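Local coordinates for protein AlkZ (Streptomyces sahachiroi, PDB 5UUJ) that belongs to the AlkZ-like family of DNA glycosylases, placed in the helix-turn-helix clan, at residues A[15-20]-A[216-221]; A[50-55]-A[282-288]. All blocks are in the same frame, centred on the assembly; numbering follows the deposited sequence.

Interaction 1. Residues A[15-20]-A[216-221]; sequences WRMQRQ and LGAYGP
Arg16 and Arg19 of helix 9-19, and Gln20 just past it, donate four side-chain hydrogen bonds to backbone carbonyls around the end of helix 204-219. Arg16 runs extended from CG to NE and gives two: NE reaches Gly220 O (2.9 Å) from above the carbonyl plane, and NH2 reaches Pro221 O (2.9 Å) along a more bent path of 131°. The turn that presents these two carbonyls to Arg16 contains a cis peptide before Pro221. Arg19 folds back at chi2 and chi3, both near -65°, which brings NE almost straight onto Gly217 O at 2.8 Å and in the plane of that carbonyl. Gln20 NE2 takes Ala218 O (3.0 Å), again from above its plane.

Two aromatic rings meet polar atoms beside these bonds. Leu216 O meets the edge of the Trp15 ring at CH2 (3.5 Å), while the indole NE1 is bonded to Glu271. The Gln20 amide crosses the Tyr219 side chain at about a right angle, NE2 lying 3.3 Å from CD1; the Tyr219 hydroxyl is bonded to Leu37 O.

Side-chain-to-backbone hydrogen bonding thus joins helix 9-19 to the C-terminal end of helix 204-219 and its cis-proline turn within this AlkZ-like fold.

Interaction 2. Residues A[50-55]-A[282-288]; sequences LNVALR and RLLGGFD
Arg55 and Asp288 come at each other from opposite directions and meet in an end-on, two-pronged salt bridge, which ties the end of helix 45-53 to the turn between edge strand 281-284 and helix 289-292. Asp288 is the N-cap of helix 289-292, its OD2 also accepting from Tyr290 N. Guanidinium and carboxylate are nearly coplanar, 16° apart. Arg55 NH1 donates to the syn lone pair of Asp288 OD1 (2.8 Å), and Arg55 NH2 to Asp288 OD2 (3.0 Å), on the syn side but slightly out of the carboxylate plane. Both bonds are close to straight. Arg55 NH1 is shared, since it also donates to Asn51 O one turn back in its own segment, and NE has its partner outside the two segments. Bonds to all three nitrogens fix the position and rotation of the guanidinium. The CG of Asp288 lies anti to the backbone N (chi1 -168°), which swings the carboxylate toward helix 45-53.

Asn51 stands beside this pair with its amide plane perpendicular to the carboxylate. Its OD1 is 3.2 Å from Asp288 OD1, a meeting of two acceptors that the neighbouring Arg55 charge probably eases. On the other branch, ND2 donates to Gly286 O, although the position of that oxygen is less certain.

Leu50 and Leu54 both lie toward the strand end. Leu54 CD1 rests beside Leu283 O and Gly285 N, while Ala364 of helix 351-365 touches both leucines. Gly285 comes in as bare backbone: its CA touches both Leu50 CD2 (3.7 Å) and Asn51 OD1 (3.5 Å).

Overall arrangement
The centres of interactions 1 and 2 lie about 15 Å apart, both buried. Along the chain their segments alternate: helix 9-19, helix 45-53, helix 204-219, then strand 281-284, so two early helices each pair with a part of the chain almost 200 residues or more further on. They touch directly. Gln20 O, just past helix 9-19, lies 2.8 Å from Arg55 NE, a probable hydrogen bond, and CE of the selenomethionine Met17 packs against Arg282 CB. Helix 289-292 bridges them as well, with Tyr290 against Met17 and Gln20 and also Arg55 and Leu284. The N-terminal helices thus knit the end of helix 204-219 to the edge of the five-stranded sheet.

Interaction 1. Residues A[15-20]-A[216-221]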
loop_
_atom_site.group_PDB
_atom_site.type_symbol
_atom_site.label_atom_id
_atom_site.label_comp_id
_atom_site.label_asym_id
_atom_site.label_seq_id
_atom_site.Cartn_x
_atom_site.Cartn_y
_atom_site.Cartn_z
ATOM N N TRP A 15 -12.037 -11.048 -10.614
ATOM C CA TRP A 15 -12.446 -9.659 -10.759
ATOM C C TRP A 15 -11.391 -8.725 -10.172
ATOM O O TRP A 15 -11.026 -7.723 -10.788
ATOM C CB TRP A 15 -13.798 -9.419 -10.087
ATOM C CG TRP A 15 -14.274 -8.010 -10.240
ATOM C CD1 TRP A 15 -14.915 -7.476 -11.319
ATOM C CD2 TRP A 15 -14.136 -6.949 -9.287
ATOM N NE1 TRP A 15 -15.183 -6.149 -11.097
ATOM C CE2 TRP A 15 -14.715 -5.799 -9.858
ATOM C CE3 TRP A 15 -13.578 -6.858 -8.010
ATOM C CZ2 TRP A 15 -14.754 -4.574 -9.196
ATOM C CZ3 TRP A 15 -13.619 -5.639 -7.352
ATOM C CH2 TRP A 15 -14.204 -4.515 -7.946
ATOM N N ARG A 16 -10.897 -9.066 -8.985
ATOM C CA ARG A 16 -9.840 -8.286 -8.345
ATOM C C ARG A 16 -8.600 -8.213 -9.232
ATOM O O ARG A 16 -8.009 -7.147 -9.396
ATOM C CB ARG A 16 -9.472 -8.885 -6.986
ATOM C CG ARG A 16 -10.499 -8.637 -5.896
ATOM C CD ARG A 16 -10.156 -9.392 -4.627
ATOM N NE ARG A 16 -11.119 -9.131 -3.561
ATOM C CZ ARG A 16 -11.142 -9.770 -2.395
ATOM N NH1 ARG A 16 -10.255 -10.719 -2.135
ATOM N NH2 ARG A 16 -12.060 -9.464 -1.490
HETATM N N MSE A 17 -8.214 -9.346 -9.808
HETATM C CA MSE A 17 -7.023 -9.393 -10.645
HETATM C C MSE A 17 -7.202 -8.598 -11.933
HETATM O O MSE A 17 -6.232 -8.103 -12.506
HETATM C CB MSE A 17 -6.658 -10.839 -10.965
HETATM C CG MSE A 17 -6.007 -11.553 -9.797
HETATM SE SE MSE A 17 -5.342 -13.310 -10.294
HETATM C CE MSE A 17 -3.726 -13.336 -9.206
ATOM N N GLN A 18 -8.441 -8.478 -12.387
ATOM C CA GLN A 18 -8.741 -7.624 -13.521
ATOM C C GLN A 18 -8.564 -6.164 -13.109
ATOM O O GLN A 18 -7.909 -5.386 -13.803
ATOM C CB GLN A 18 -10.157 -7.891 -14.038
ATOM C CG GLN A 18 -10.603 -6.969 -15.156
ATOM C CD GLN A 18 -11.463 -5.816 -14.660
ATOM O OE1 GLN A 18 -11.100 -4.648 -14.804
ATOM N NE2 GLN A 18 -12.614 -6.142 -14.079
ATOM N N ARG A 19 -9.123 -5.801 -11.961
ATOM C CA ARG A 19 -9.031 -4.428 -11.473
ATOM C C ARG A 19 -7.592 -4.033 -11.141
ATOM O O ARG A 19 -7.230 -2.865 -11.266
ATOM C CB ARG A 19 -9.916 -4.240 -10.240
ATOM C CG ARG A 19 -11.399 -4.484 -10.484
ATOM C CD ARG A 19 -12.008 -3.439 -11.393
ATOM N NE ARG A 19 -11.936 -2.098 -10.819
ATOM C CZ ARG A 19 -12.230 -0.984 -11.481
ATOM N NH1 ARG A 19 -12.617 -1.039 -12.749
ATOM N NH2 ARG A 19 -12.135 0.190 -10.873
ATOM N N GLN A 20 -6.776 -5.003 -10.735
ATOM C CA GLN A 20 -5.407 -4.730 -10.296
ATOM C C GLN A 20 -4.375 -4.886 -11.417
ATOM O O GLN A 20 -3.172 -4.947 -11.151
ATOM C CB GLN A 20 -5.034 -5.651 -9.132
ATOM C CG GLN A 20 -5.809 -5.379 -7.854
ATOM C CD GLN A 20 -5.432 -6.333 -6.737
ATOM O OE1 GLN A 20 -4.275 -6.740 -6.615
ATOM N NE2 GLN A 20 -6.412 -6.707 -5.922
ATOM N N LEU A 216 -12.583 -0.494 -2.407
ATOM C CA LEU A 216 -13.482 -1.524 -2.921
ATOM C C LEU A 216 -13.296 -1.739 -4.421
ATOM O O LEU A 216 -13.591 -2.814 -4.942
ATOM C CB LEU A 216 -14.938 -1.157 -2.632
ATOM C CG LEU A 216 -15.363 -1.130 -1.162
ATOM C CD1 LEU A 216 -16.825 -0.732 -1.059
ATOM C CD2 LEU A 216 -15.126 -2.474 -0.478
ATOM N N GLY A 217 -12.797 -0.714 -5.105
ATOM C CA GLY A 217 -12.583 -0.787 -6.538
ATOM C C GLY A 217 -11.427 -1.689 -6.932
ATOM O O GLY A 217 -11.279 -2.031 -8.105
ATOM N N ALA A 218 -10.607 -2.071 -5.958
ATOM C CA ALA A 218 -9.458 -2.937 -6.212
ATOM C C ALA A 218 -9.529 -4.230 -5.404
ATOM O O ALA A 218 -9.096 -5.282 -5.876
ATOM C CB ALA A 218 -8.165 -2.196 -5.897
ATOM N N TYR A 219 -10.075 -4.146 -4.191
ATOM C CA TYR A 219 -10.042 -5.265 -3.251
ATOM C C TYR A 219 -11.425 -5.687 -2.757
ATOM O O TYR A 219 -11.541 -6.455 -1.799
ATOM C CB TYR A 219 -9.162 -4.905 -2.051
ATOM C CG TYR A 219 -7.848 -4.272 -2.442
ATOM C CD1 TYR A 219 -6.875 -4.999 -3.120
ATOM C CD2 TYR A 219 -7.582 -2.945 -2.138
ATOM C CE1 TYR A 219 -5.676 -4.419 -3.484
ATOM C CE2 TYR A 219 -6.384 -2.360 -2.494
ATOM C CZ TYR A 219 -5.436 -3.099 -3.166
ATOM O OH TYR A 219 -4.249 -2.506 -3.523
ATOM N N GLY A 220 -12.470 -5.182 -3.406
ATOM C CA GLY A 220 -13.825 -5.582 -3.078
ATOM C C GLY A 220 -14.116 -6.989 -3.574
ATOM O O GLY A 220 -13.345 -7.534 -4.361
ATOM N N PRO A 221 -15.212 -7.601 -3.094
ATOM C CA PRO A 221 -16.049 -7.096 -1.999
ATOM C C PRO A 221 -15.314 -7.216 -0.668
ATOM O O PRO A 221 -14.406 -8.039 -0.563
ATOM C CB PRO A 221 -17.284 -8.010 -2.035
ATOM C CG PRO A 221 -17.226 -8.719 -3.361
ATOM C CD PRO A 221 -15.775 -8.821 -3.694
#

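Interaction 2. Residues A[50-55]-A[282-288]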
loop_
_atom_site.group_PDB
_atom_site.type_symbol
_atom_site.label_atom_id
_atom_site.label_comp_id
_atom_site.label_asym_id
_atom_site.label_seq_id
_atom_site.Cartn_x
_atom_site.Cartn_y
_atom_site.Cartn_z
ATOM N N LEU A 50 9.137 -3.670 -8.624
ATOM C CA LEU A 50 8.763 -4.958 -9.193
ATOM C C LEU A 50 7.251 -5.105 -9.305
ATOM O O LEU A 50 6.741 -5.567 -10.323
ATOM C CB LEU A 50 9.338 -6.098 -8.347
ATOM C CG LEU A 50 9.056 -7.521 -8.829
ATOM C CD1 LEU A 50 9.734 -7.783 -10.168
ATOM C CD2 LEU A 50 9.503 -8.535 -7.789
ATOM N N ASN A 51 6.534 -4.700 -8.263
ATOM C CA ASN A 51 5.088 -4.893 -8.220
ATOM C C ASN A 51 4.344 -4.033 -9.238
ATOM O O ASN A 51 3.262 -4.401 -9.698
ATOM C CB ASN A 51 4.568 -4.617 -6.813
ATOM C CG ASN A 51 5.033 -5.662 -5.808
ATOM O OD1 ASN A 51 5.365 -6.793 -6.179
ATOM N ND2 ASN A 51 5.057 -5.290 -4.533
ATOM N N VAL A 52 4.924 -2.893 -9.593
ATOM C CA VAL A 52 4.390 -2.091 -10.685
ATOM C C VAL A 52 4.736 -2.751 -12.020
ATOM O O VAL A 52 3.878 -2.897 -12.893
ATOM C CB VAL A 52 4.932 -0.645 -10.645
ATOM C CG1 VAL A 52 4.496 0.140 -11.876
ATOM C CG2 VAL A 52 4.455 0.054 -9.381
ATOM N N ALA A 53 5.992 -3.165 -12.166
ATOM C CA ALA A 53 6.480 -3.718 -13.428
ATOM C C ALA A 53 5.762 -5.011 -13.801
ATOM O O ALA A 53 5.503 -5.264 -14.978
ATOM C CB ALA A 53 7.979 -3.957 -13.357
ATOM N N LEU A 54 5.446 -5.829 -12.801
ATOM C CA LEU A 54 4.753 -7.087 -13.047
ATOM C C LEU A 54 3.331 -6.845 -13.551
ATOM O O LEU A 54 2.723 -7.727 -14.149
ATOM C CB LEU A 54 4.722 -7.942 -11.780
ATOM C CG LEU A 54 6.052 -8.561 -11.332
ATOM C CD1 LEU A 54 5.903 -9.186 -9.956
ATOM C CD2 LEU A 54 6.547 -9.593 -12.325
ATOM N N ARG A 55 2.810 -5.646 -13.316
ATOM C CA ARG A 55 1.456 -5.298 -13.741
ATOM C C ARG A 55 1.450 -4.605 -15.106
ATOM O O ARG A 55 0.468 -3.965 -15.492
ATOM C CB ARG A 55 0.794 -4.419 -12.678
ATOM C CG ARG A 55 0.349 -5.216 -11.466
ATOM C CD ARG A 55 -0.183 -4.332 -10.367
ATOM N NE ARG A 55 -0.951 -5.095 -9.390
ATOM C CZ ARG A 55 -0.419 -5.816 -8.408
ATOM N NH1 ARG A 55 0.897 -5.886 -8.263
ATOM N NH2 ARG A 55 -1.206 -6.471 -7.567
ATOM N N ARG A 282 0.034 -16.950 -11.176
ATOM C CA ARG A 282 0.604 -15.614 -11.142
ATOM C C ARG A 282 1.719 -15.575 -10.096
ATOM O O ARG A 282 1.550 -16.071 -8.982
ATOM C CB ARG A 282 -0.482 -14.579 -10.837
ATOM C CG ARG A 282 -0.085 -13.141 -11.108
ATOM C CD ARG A 282 -0.000 -12.822 -12.595
ATOM N NE ARG A 282 0.995 -11.776 -12.833
ATOM C CZ ARG A 282 0.855 -10.751 -13.672
ATOM N NH1 ARG A 282 -0.247 -10.595 -14.395
ATOM N NH2 ARG A 282 1.837 -9.870 -13.786
ATOM N N LEU A 283 2.865 -15.017 -10.475
ATOM C CA LEU A 283 3.982 -14.838 -9.554
ATOM C C LEU A 283 4.093 -13.374 -9.160
ATOM O O LEU A 283 4.452 -12.527 -9.977
ATOM C CB LEU A 283 5.299 -15.314 -10.176
ATOM C CG LEU A 283 5.451 -16.813 -10.448
ATOM C CD1 LEU A 283 6.839 -17.109 -10.992
ATOM C CD2 LEU A 283 5.188 -17.633 -9.201
ATOM N N LEU A 284 3.781 -13.090 -7.901
ATOM C CA LEU A 284 3.803 -11.728 -7.388
ATOM C C LEU A 284 5.026 -11.506 -6.511
ATOM O O LEU A 284 5.457 -12.409 -5.794
ATOM C CB LEU A 284 2.526 -11.441 -6.595
ATOM C CG LEU A 284 1.212 -11.751 -7.318
ATOM C CD1 LEU A 284 0.027 -11.512 -6.394
ATOM C CD2 LEU A 284 1.075 -10.926 -8.586
ATOM N N GLY A 285 5.585 -10.302 -6.574
ATOM C CA GLY A 285 6.717 -9.944 -5.739
ATOM C C GLY A 285 6.323 -9.857 -4.277
ATOM O O GLY A 285 5.162 -10.064 -3.926
ATOM N N GLY A 286 7.290 -9.555 -3.419
ATOM C CA GLY A 286 7.021 -9.420 -2.002
ATOM C C GLY A 286 6.135 -8.224 -1.714
ATOM O O GLY A 286 6.032 -7.317 -2.534
ATOM N N PHE A 287 5.491 -8.233 -0.550
ATOM C CA PHE A 287 4.682 -7.104 -0.097
ATOM C C PHE A 287 3.677 -6.651 -1.155
ATOM O O PHE A 287 3.433 -5.456 -1.306
ATOM C CB PHE A 287 5.578 -5.914 0.279
ATOM C CG PHE A 287 6.521 -6.188 1.416
ATOM C CD1 PHE A 287 6.119 -5.996 2.727
ATOM C CD2 PHE A 287 7.817 -6.620 1.173
ATOM C CE1 PHE A 287 6.986 -6.238 3.777
ATOM C CE2 PHE A 287 8.687 -6.864 2.221
ATOM C CZ PHE A 287 8.271 -6.670 3.525
ATOM N N ASP A 288 3.099 -7.589 -1.896
ATOM C CA ASP A 288 2.234 -7.202 -3.002
ATOM C C ASP A 288 0.837 -6.820 -2.530
ATOM O O ASP A 288 0.266 -7.451 -1.638
ATOM C CB ASP A 288 2.134 -8.315 -4.041
ATOM C CG ASP A 288 1.494 -7.837 -5.330
ATOM O OD1 ASP A 288 2.204 -7.202 -6.138
ATOM O OD2 ASP A 288 0.284 -8.076 -5.531
#